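Major extracellular endoglucanase (Xanthomonas campestris pv. campestris, PDB 4TUF) hydrolyses internal beta-1,4-glucosidic linkages in cellulose, lichenin and cereal beta-glucans through its TIM-barrel catalytic domain, the part of the secreted enzyme present here. Local coordinates at residues G30-H35 with S68-A73; R58-P63 with D109-D114. All blocks are in the same frame, centred on the assembly; numbering follows the deposited sequence.

Interaction 1 of 2, residues G30-H35 with S68-A73; sequences GNHVMH and SDTMPA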
ATOM      1  N   GLY A  30       0.409  12.586  12.512  1.00 43.34           N
ATOM      2  CA  GLY A  30       0.007  13.719  13.318  1.00 36.34           C
ATOM      3  C   GLY A  30      -0.001  15.030  12.563  1.00 43.39           C
ATOM      4  O   GLY A  30      -0.676  15.970  12.971  1.00 49.10           O
ATOM      5  N   ASN A  31       0.745  15.089  11.461  1.00 42.67           N
ATOM      6  CA  ASN A  31       0.817  16.286  10.624  1.00 38.81           C
ATOM      7  C   ASN A  31      -0.373  16.438   9.683  1.00 41.09           C
ATOM      8  O   ASN A  31      -0.694  17.550   9.265  1.00 48.15           O
ATOM      9  CB  ASN A  31       2.106  16.279   9.804  1.00 43.64           C
ATOM     10  CG  ASN A  31       3.347  16.398  10.664  1.00 46.82           C
ATOM     11  OD1 ASN A  31       3.282  16.838  11.814  1.00 46.72           O
ATOM     12  ND2 ASN A  31       4.490  16.014  10.106  1.00 44.52           N
ATOM     13  N   HIS A  32      -1.008  15.317   9.348  1.00 40.65           N
ATOM     14  CA  HIS A  32      -2.166  15.289   8.455  1.00 41.55           C
ATOM     15  C   HIS A  32      -1.898  15.972   7.111  1.00 47.44           C
ATOM     16  O   HIS A  32      -2.720  16.742   6.621  1.00 55.35           O
ATOM     17  CB  HIS A  32      -3.375  15.936   9.134  1.00 42.83           C
ATOM     18  CG  HIS A  32      -3.639  15.418  10.515  1.00 48.12           C
ATOM     19  ND1 HIS A  32      -3.378  16.157  11.650  1.00 50.69           N
ATOM     20  CD2 HIS A  32      -4.132  14.232  10.943  1.00 39.22           C
ATOM     21  CE1 HIS A  32      -3.706  15.450  12.718  1.00 44.39           C
ATOM     22  NE2 HIS A  32      -4.162  14.277  12.316  1.00 34.50           N
ATOM     23  N   VAL A  33      -0.745  15.679   6.521  1.00 42.99           N
ATOM     24  CA  VAL A  33      -0.388  16.190   5.202  1.00 40.40           C
ATOM     25  C   VAL A  33       0.803  15.376   4.715  1.00 40.97           C
ATOM     26  O   VAL A  33       1.594  14.910   5.534  1.00 41.81           O
ATOM     27  CB  VAL A  33      -0.049  17.711   5.238  1.00 46.72           C
ATOM     28  CG1 VAL A  33       1.181  17.979   6.099  1.00 35.97           C
ATOM     29  CG2 VAL A  33       0.138  18.278   3.831  1.00 36.79           C
ATOM     30  N   MET A  34       0.933  15.183   3.403  1.00 42.27           N
ATOM     31  CA  MET A  34       2.081  14.443   2.871  1.00 39.39           C
ATOM     32  C   MET A  34       3.379  15.103   3.335  1.00 35.17           C
ATOM     33  O   MET A  34       3.456  16.322   3.438  1.00 41.46           O
ATOM     34  CB  MET A  34       2.031  14.355   1.340  1.00 35.21           C
ATOM     35  CG  MET A  34       2.242  15.669   0.625  1.00 43.89           C
ATOM     36  SD  MET A  34       2.254  15.510  -1.172  1.00 62.92           S
ATOM     37  CE  MET A  34       3.763  14.601  -1.420  1.00 53.97           C
ATOM     38  N   HIS A  35       4.379  14.282   3.640  1.00 36.27           N
ATOM     39  CA  HIS A  35       5.628  14.747   4.238  1.00 39.45           C
ATOM     40  C   HIS A  35       6.538  15.490   3.269  1.00 42.30           C
ATOM     41  O   HIS A  35       6.445  15.318   2.056  1.00 35.58           O
ATOM     42  CB  HIS A  35       6.402  13.566   4.833  1.00 41.01           C
ATOM     43  CG  HIS A  35       5.939  13.162   6.197  1.00 53.21           C
ATOM     44  ND1 HIS A  35       6.081  11.880   6.680  1.00 55.70           N
ATOM     45  CD2 HIS A  35       5.345  13.873   7.185  1.00 60.25           C
ATOM     46  CE1 HIS A  35       5.591  11.816   7.905  1.00 58.77           C
ATOM     47  NE2 HIS A  35       5.138  13.012   8.235  1.00 63.38           N
ATOM     48  N   SER A  68     -13.400  17.822   8.936  1.00 48.20           N
ATOM     49  CA  SER A  68     -13.494  19.123   8.286  1.00 49.43           C
ATOM     50  C   SER A  68     -12.489  20.154   8.784  1.00 50.97           C
ATOM     51  O   SER A  68     -11.929  20.910   7.987  1.00 51.21           O
ATOM     52  CB  SER A  68     -14.909  19.683   8.449  1.00 54.46           C
ATOM     53  OG  SER A  68     -15.857  18.863   7.791  1.00 60.53           O
ATOM     54  N   ASP A  69     -12.260  20.181  10.094  1.00 47.47           N
ATOM     55  CA  ASP A  69     -11.455  21.239  10.696  1.00 56.88           C
ATOM     56  C   ASP A  69     -10.094  20.768  11.210  1.00 49.71           C
ATOM     57  O   ASP A  69      -9.418  21.495  11.937  1.00 52.68           O
ATOM     58  CB  ASP A  69     -12.235  21.893  11.837  1.00 71.11           C
ATOM     59  CG  ASP A  69     -12.936  20.878  12.711  1.00 82.24           C
ATOM     60  OD1 ASP A  69     -12.642  19.670  12.562  1.00 85.45           O
ATOM     61  OD2 ASP A  69     -13.779  21.283  13.540  1.00 88.49           O
ATOM     62  N   THR A  70      -9.687  19.561  10.840  1.00 45.30           N
ATOM     63  CA  THR A  70      -8.340  19.110  11.165  1.00 46.01           C
ATOM     64  C   THR A  70      -7.320  19.951  10.399  1.00 50.58           C
ATOM     65  O   THR A  70      -7.338  20.003   9.168  1.00 51.11           O
ATOM     66  CB  THR A  70      -8.140  17.620  10.840  1.00 42.38           C
ATOM     67  OG1 THR A  70      -8.938  16.827  11.727  1.00 39.56           O
ATOM     68  CG2 THR A  70      -6.674  17.224  11.008  1.00 36.90           C
ATOM     69  N   MET A  71      -6.444  20.630  11.131  1.00 52.40           N
ATOM     70  CA  MET A  71      -5.434  21.469  10.498  1.00 50.25           C
ATOM     71  C   MET A  71      -4.137  20.697  10.298  1.00 49.67           C
ATOM     72  O   MET A  71      -3.804  19.818  11.090  1.00 49.78           O
ATOM     73  CB  MET A  71      -5.186  22.725  11.333  1.00 48.56           C
ATOM     74  CG  MET A  71      -6.374  23.683  11.382  1.00 51.69           C
ATOM     75  SD  MET A  71      -6.834  24.350   9.762  1.00 89.15           S
ATOM     76  CE  MET A  71      -5.365  25.292   9.340  1.00 69.84           C
ATOM     77  N   PRO A  72      -3.407  21.012   9.220  1.00 50.97           N
ATOM     78  CA  PRO A  72      -2.108  20.377   8.973  1.00 49.52           C
ATOM     79  C   PRO A  72      -0.982  21.007   9.788  1.00 54.79           C
ATOM     80  O   PRO A  72      -1.161  22.076  10.379  1.00 56.85           O
ATOM     81  CB  PRO A  72      -1.888  20.614   7.483  1.00 48.58           C
ATOM     82  CG  PRO A  72      -2.595  21.897   7.218  1.00 47.91           C
ATOM     83  CD  PRO A  72      -3.807  21.897   8.112  1.00 46.69           C
ATOM     84  N   ALA A  73       0.168  20.342   9.818  1.00 57.34           N
ATOM     85  CA  ALA A  73       1.343  20.872  10.497  1.00 54.38           C
ATOM     86  C   ALA A  73       2.590  20.615   9.664  1.00 54.95           C
ATOM     87  O   ALA A  73       2.554  19.834   8.710  1.00 51.50           O
ATOM     88  CB  ALA A  73       1.489  20.254  11.876  1.00 43.56           C
TER

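Interaction 2 of 2, residues R58-P63 with D109-D114; sequences RLPFCP and DHHTPD. With 2HP (dihydrogenphosphate ion), chain J.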
ATOM      1  N   ARG A  58       0.359   5.154  -3.797  1.00 39.43           N
ATOM      2  CA  ARG A  58      -0.457   4.659  -2.700  1.00 34.73           C
ATOM      3  C   ARG A  58      -0.463   5.703  -1.581  1.00 39.70           C
ATOM      4  O   ARG A  58       0.587   6.032  -1.037  1.00 47.46           O
ATOM      5  CB  ARG A  58       0.080   3.317  -2.199  1.00 35.31           C
ATOM      6  CG  ARG A  58      -0.784   2.606  -1.158  1.00 34.26           C
ATOM      7  CD  ARG A  58      -0.212   1.219  -0.896  1.00 33.80           C
ATOM      8  NE  ARG A  58      -0.950   0.437   0.095  1.00 35.21           N
ATOM      9  CZ  ARG A  58      -0.615   0.347   1.379  1.00 36.64           C
ATOM     10  NH1 ARG A  58       0.442   1.006   1.838  1.00 33.74           N
ATOM     11  NH2 ARG A  58      -1.336  -0.401   2.204  1.00 35.37           N
ATOM     12  N   LEU A  59      -1.644   6.223  -1.255  1.00 39.75           N
ATOM     13  CA  LEU A  59      -1.791   7.303  -0.274  1.00 38.43           C
ATOM     14  C   LEU A  59      -2.364   6.854   1.067  1.00 37.77           C
ATOM     15  O   LEU A  59      -3.578   6.712   1.209  1.00 37.71           O
ATOM     16  CB  LEU A  59      -2.691   8.409  -0.831  1.00 38.92           C
ATOM     17  CG  LEU A  59      -2.049   9.603  -1.528  1.00 42.36           C
ATOM     18  CD1 LEU A  59      -3.101  10.668  -1.768  1.00 38.84           C
ATOM     19  CD2 LEU A  59      -0.905  10.154  -0.698  1.00 50.18           C
ATOM     20  N   PRO A  60      -1.494   6.630   2.059  1.00 36.30           N
ATOM     21  CA  PRO A  60      -2.014   6.401   3.411  1.00 39.04           C
ATOM     22  C   PRO A  60      -2.784   7.613   3.944  1.00 40.84           C
ATOM     23  O   PRO A  60      -2.408   8.749   3.674  1.00 43.12           O
ATOM     24  CB  PRO A  60      -0.745   6.151   4.237  1.00 44.15           C
ATOM     25  CG  PRO A  60       0.263   5.646   3.244  1.00 37.87           C
ATOM     26  CD  PRO A  60      -0.045   6.380   1.964  1.00 33.92           C
ATOM     27  N   PHE A  61      -3.862   7.366   4.676  1.00 40.56           N
ATOM     28  CA  PHE A  61      -4.587   8.428   5.366  1.00 31.89           C
ATOM     29  C   PHE A  61      -5.100   7.901   6.707  1.00 34.55           C
ATOM     30  O   PHE A  61      -5.009   6.711   6.987  1.00 38.68           O
ATOM     31  CB  PHE A  61      -5.748   8.947   4.516  1.00 28.92           C
ATOM     32  CG  PHE A  61      -6.858   7.946   4.331  1.00 34.96           C
ATOM     33  CD1 PHE A  61      -7.913   7.879   5.235  1.00 33.77           C
ATOM     34  CD2 PHE A  61      -6.844   7.067   3.258  1.00 27.78           C
ATOM     35  CE1 PHE A  61      -8.930   6.949   5.073  1.00 26.74           C
ATOM     36  CE2 PHE A  61      -7.854   6.138   3.091  1.00 28.70           C
ATOM     37  CZ  PHE A  61      -8.901   6.079   4.001  1.00 27.20           C
ATOM     38  N   CYS A  62      -5.640   8.790   7.530  1.00 38.55           N
ATOM     39  CA  CYS A  62      -6.220   8.408   8.810  1.00 33.23           C
ATOM     40  C   CYS A  62      -7.548   9.136   8.944  1.00 39.42           C
ATOM     41  O   CYS A  62      -7.780  10.112   8.234  1.00 49.52           O
ATOM     42  CB  CYS A  62      -5.273   8.754   9.960  1.00 35.61           C
ATOM     43  SG  CYS A  62      -4.968  10.531  10.190  1.00 46.70           S
ATOM     44  N   PRO A  63      -8.438   8.653   9.827  1.00 35.69           N
ATOM     45  CA  PRO A  63      -9.742   9.296  10.017  1.00 30.35           C
ATOM     46  C   PRO A  63      -9.662  10.796  10.304  1.00 39.14           C
ATOM     47  O   PRO A  63     -10.395  11.566   9.681  1.00 48.70           O
ATOM     48  CB  PRO A  63     -10.313   8.553  11.221  1.00 34.17           C
ATOM     49  CG  PRO A  63      -9.746   7.187  11.101  1.00 27.36           C
ATOM     50  CD  PRO A  63      -8.348   7.383  10.573  1.00 39.52           C
ATOM     51  N   ASP A 109      -5.434   4.395   1.019  1.00 28.29           N
ATOM     52  CA  ASP A 109      -5.076   3.375   1.999  1.00 26.97           C
ATOM     53  C   ASP A 109      -5.490   3.806   3.410  1.00 35.23           C
ATOM     54  O   ASP A 109      -5.005   4.811   3.928  1.00 45.89           O
ATOM     55  CB  ASP A 109      -3.566   3.105   1.921  1.00 28.49           C
ATOM     56  CG  ASP A 109      -3.006   2.436   3.174  1.00 42.77           C
ATOM     57  OD1 ASP A 109      -3.731   1.666   3.839  1.00 54.21           O
ATOM     58  OD2 ASP A 109      -1.819   2.674   3.489  1.00 42.84           O
ATOM     59  N   HIS A 110      -6.388   3.042   4.024  1.00 32.28           N
ATOM     60  CA  HIS A 110      -6.822   3.302   5.397  1.00 27.36           C
ATOM     61  C   HIS A 110      -5.764   2.770   6.350  1.00 35.30           C
ATOM     62  O   HIS A 110      -5.782   1.592   6.726  1.00 35.92           O
ATOM     63  CB  HIS A 110      -8.174   2.649   5.679  1.00 27.38           C
ATOM     64  CG  HIS A 110      -8.803   3.096   6.960  1.00 33.55           C
ATOM     65  ND1 HIS A 110      -8.235   2.852   8.194  1.00 33.23           N
ATOM     66  CD2 HIS A 110      -9.949   3.778   7.199  1.00 30.12           C
ATOM     67  CE1 HIS A 110      -9.002   3.369   9.138  1.00 33.20           C
ATOM     68  NE2 HIS A 110     -10.050   3.935   8.561  1.00 35.86           N
ATOM     69  N   HIS A 111      -4.844   3.641   6.747  1.00 30.95           N
ATOM     70  CA  HIS A 111      -3.577   3.182   7.299  1.00 28.67           C
ATOM     71  C   HIS A 111      -3.611   2.981   8.804  1.00 32.87           C
ATOM     72  O   HIS A 111      -3.117   1.973   9.320  1.00 31.48           O
ATOM     73  CB  HIS A 111      -2.476   4.176   6.936  1.00 35.74           C
ATOM     74  CG  HIS A 111      -1.116   3.564   6.841  1.00 33.93           C
ATOM     75  ND1 HIS A 111      -0.691   2.873   5.728  1.00 35.11           N
ATOM     76  CD2 HIS A 111      -0.082   3.547   7.716  1.00 32.58           C
ATOM     77  CE1 HIS A 111       0.548   2.453   5.923  1.00 40.54           C
ATOM     78  NE2 HIS A 111       0.940   2.850   7.121  1.00 34.53           N
ATOM     79  N   THR A 112      -4.185   3.949   9.509  1.00 35.63           N
ATOM     80  CA  THR A 112      -4.217   3.902  10.966  1.00 39.12           C
ATOM     81  C   THR A 112      -5.489   4.537  11.490  1.00 45.77           C
ATOM     82  O   THR A 112      -5.946   5.541  10.949  1.00 55.40           O
ATOM     83  CB  THR A 112      -3.002   4.619  11.585  1.00 38.29           C
ATOM     84  OG1 THR A 112      -3.243   4.848  12.981  1.00 45.09           O
ATOM     85  CG2 THR A 112      -2.767   5.951  10.905  1.00 36.87           C
ATOM     86  N   PRO A 113      -6.068   3.948  12.549  1.00 41.46           N
ATOM     87  CA  PRO A 113      -7.300   4.470  13.155  1.00 35.77           C
ATOM     88  C   PRO A 113      -7.105   5.731  13.991  1.00 38.96           C
ATOM     89  O   PRO A 113      -8.105   6.369  14.316  1.00 47.87           O
ATOM     90  CB  PRO A 113      -7.762   3.313  14.047  1.00 37.21           C
ATOM     91  CG  PRO A 113      -6.498   2.605  14.414  1.00 39.39           C
ATOM     92  CD  PRO A 113      -5.626   2.694  13.188  1.00 37.16           C
ATOM     93  N   ASP A 114      -5.864   6.085  14.331  1.00 35.79           N
ATOM     94  CA  ASP A 114      -5.627   7.178  15.276  1.00 39.37           C
ATOM     95  C   ASP A 114      -4.424   8.050  14.952  1.00 48.03           C
ATOM     96  O   ASP A 114      -3.855   8.675  15.849  1.00 46.37           O
ATOM     97  CB  ASP A 114      -5.457   6.623  16.697  1.00 53.55           C
ATOM     98  CG  ASP A 114      -4.347   5.574  16.805  1.00 64.30           C
ATOM     99  OD1 ASP A 114      -3.374   5.611  16.018  1.00 66.32           O
ATOM    100  OD2 ASP A 114      -4.450   4.704  17.695  1.00 69.89           O
TER
HETATM  101  P   2HP J 406      -0.743   3.687  19.410  1.00112.13           P
HETATM  102  O1  2HP J 406      -1.449   4.288  18.216  1.00108.99           O
HETATM  103  O2  2HP J 406      -0.583   2.197  19.210  1.00114.78           O
HETATM  104  O3  2HP J 406       0.621   4.320  19.548  1.00111.46           O
HETATM  105  O4  2HP J 406      -1.552   3.934  20.665  1.00110.88           O

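Interaction 1 of 2, residues G30-H35 with S68-A73
The carbonyl oxygen of Asn31 receives the backbone N-H of Ala73, with N and O 3.0 Å apart. The donor lies in the carbonyl plane, on a lone pair, but the bond is bent, with 142° at the hydrogen. The same oxygen meets CA of Pro72 at 3.2 Å in a CA-H...O contact, and two consecutive residues of 68-73 thus close on one acceptor.

Beside this backbone link, the methyl group of Thr70 rests on the imidazole of His32. Its CG2 sits 3.6 Å from the ring centroid and 16° off the ring normal, a CH-pi contact over one face; the opposite face is backed, toward its rim, by the carbonyl carbon of Gly30. With OG1 of Thr70 beside the backbone N (chi1 -68°), CG2 lies opposite that N and faces the ring, while OG1 forms a hydrogen bond with the carbonyl of Ala64.

Around Val33 the contact is largely made by carbon. Val33 brings CB to 4.1 Å from CB of Pro72, and its CG1 branch, turned between its own backbone N and carbonyl carbon, reaches to 3.5 Å from the carbonyl oxygen of Ala73. Asn31 lays its CB near that same oxygen.

Both segments are irregular loops near the protein surface, one following strand 16-23 and the other following strand 56-61. Helix 88-102 packs against both: Ile91 touches both Val33 and Pro72, and Ser88 at its start meets His32 and bonds to the carbonyl of Thr70.

Interaction 2 of 2, residues R58-P63 with D109-D114
Arg58 and Asp109 lie with their flat ends stacked, the guanidinium and carboxylate planes only 26° apart. OD2 of Asp109 stands over one guanidinium face, 3.3 Å from NH1 of Arg58, so this salt bridge works through charge alone and no N-H points at the oxygen. The arginine is stretched from CG to NE, with CG opposite the backbone N (chi1 -173°), and spends its N-H groups on other partners, including salt bridges to Asp153, Glu196 and Glu278, the last being the probable nucleophile.

The same OD2 of Asp109 accepts a hydrogen bond from ND1 of His111, on the syn side and tilted somewhat out of the carboxylate plane, while OD2 stays near the imidazole plane. This His-carboxylate bond fixes the ring's rotation, and OD2 is held by His111 while facing Arg58. Pro60 lies side by side with His111, its CB 3.6 Å from ND1 of His111.

Arg58, Pro60 and Asp109 lie on two adjacent parallel strands of the family 5 TIM barrel, with His111 just past the end of the second, at the C-terminal ends where such barrels carry their active sites. Pro60 pairs with Asp109 and Phe61 with His110; Asp109 N bonds to Leu59 O, Phe61 N to Asp109 O, and His111 N to Phe61 O.

On the sheet face opposite Pro60 and Asp109, Phe61 and His110 cross at about a right angle, their ring planes inclined at 70°. CA of His110 lies over the phenyl face, 4.0 Å from the Phe61 centroid. NE2 of His110 is taken up by Tyr127 OH. Past the strand ends, CD of Pro63 abuts Thr112 O, and Asp114 OD2 approaches O1 of a dihydrogenphosphate ion at 3.1 Å.

Overall arrangement
From the N terminus, the chain leaves strand 16-23 into the loop holding 30-35, runs through helix 42-51 and enters strand 56-61, whose last residues, with the two that follow, form 58-63. The following loop carries 68-73 back onto 30-35, so interaction 1 closes a loop containing helix 42-51 and the whole of strand 56-61. Helix 88-102 and strand 105-110 follow, and interaction 2 closes a second loop where 109-114 joins 58-63. The two closures cross, since their segments alternate. Interaction 2 joins neighbouring strands in the buried barrel wall; interaction 1 ties together two surface loops. They touch where His32 CD2 packs 3.9 Å from Cys62 SG, whose disulfide reaches Cys115.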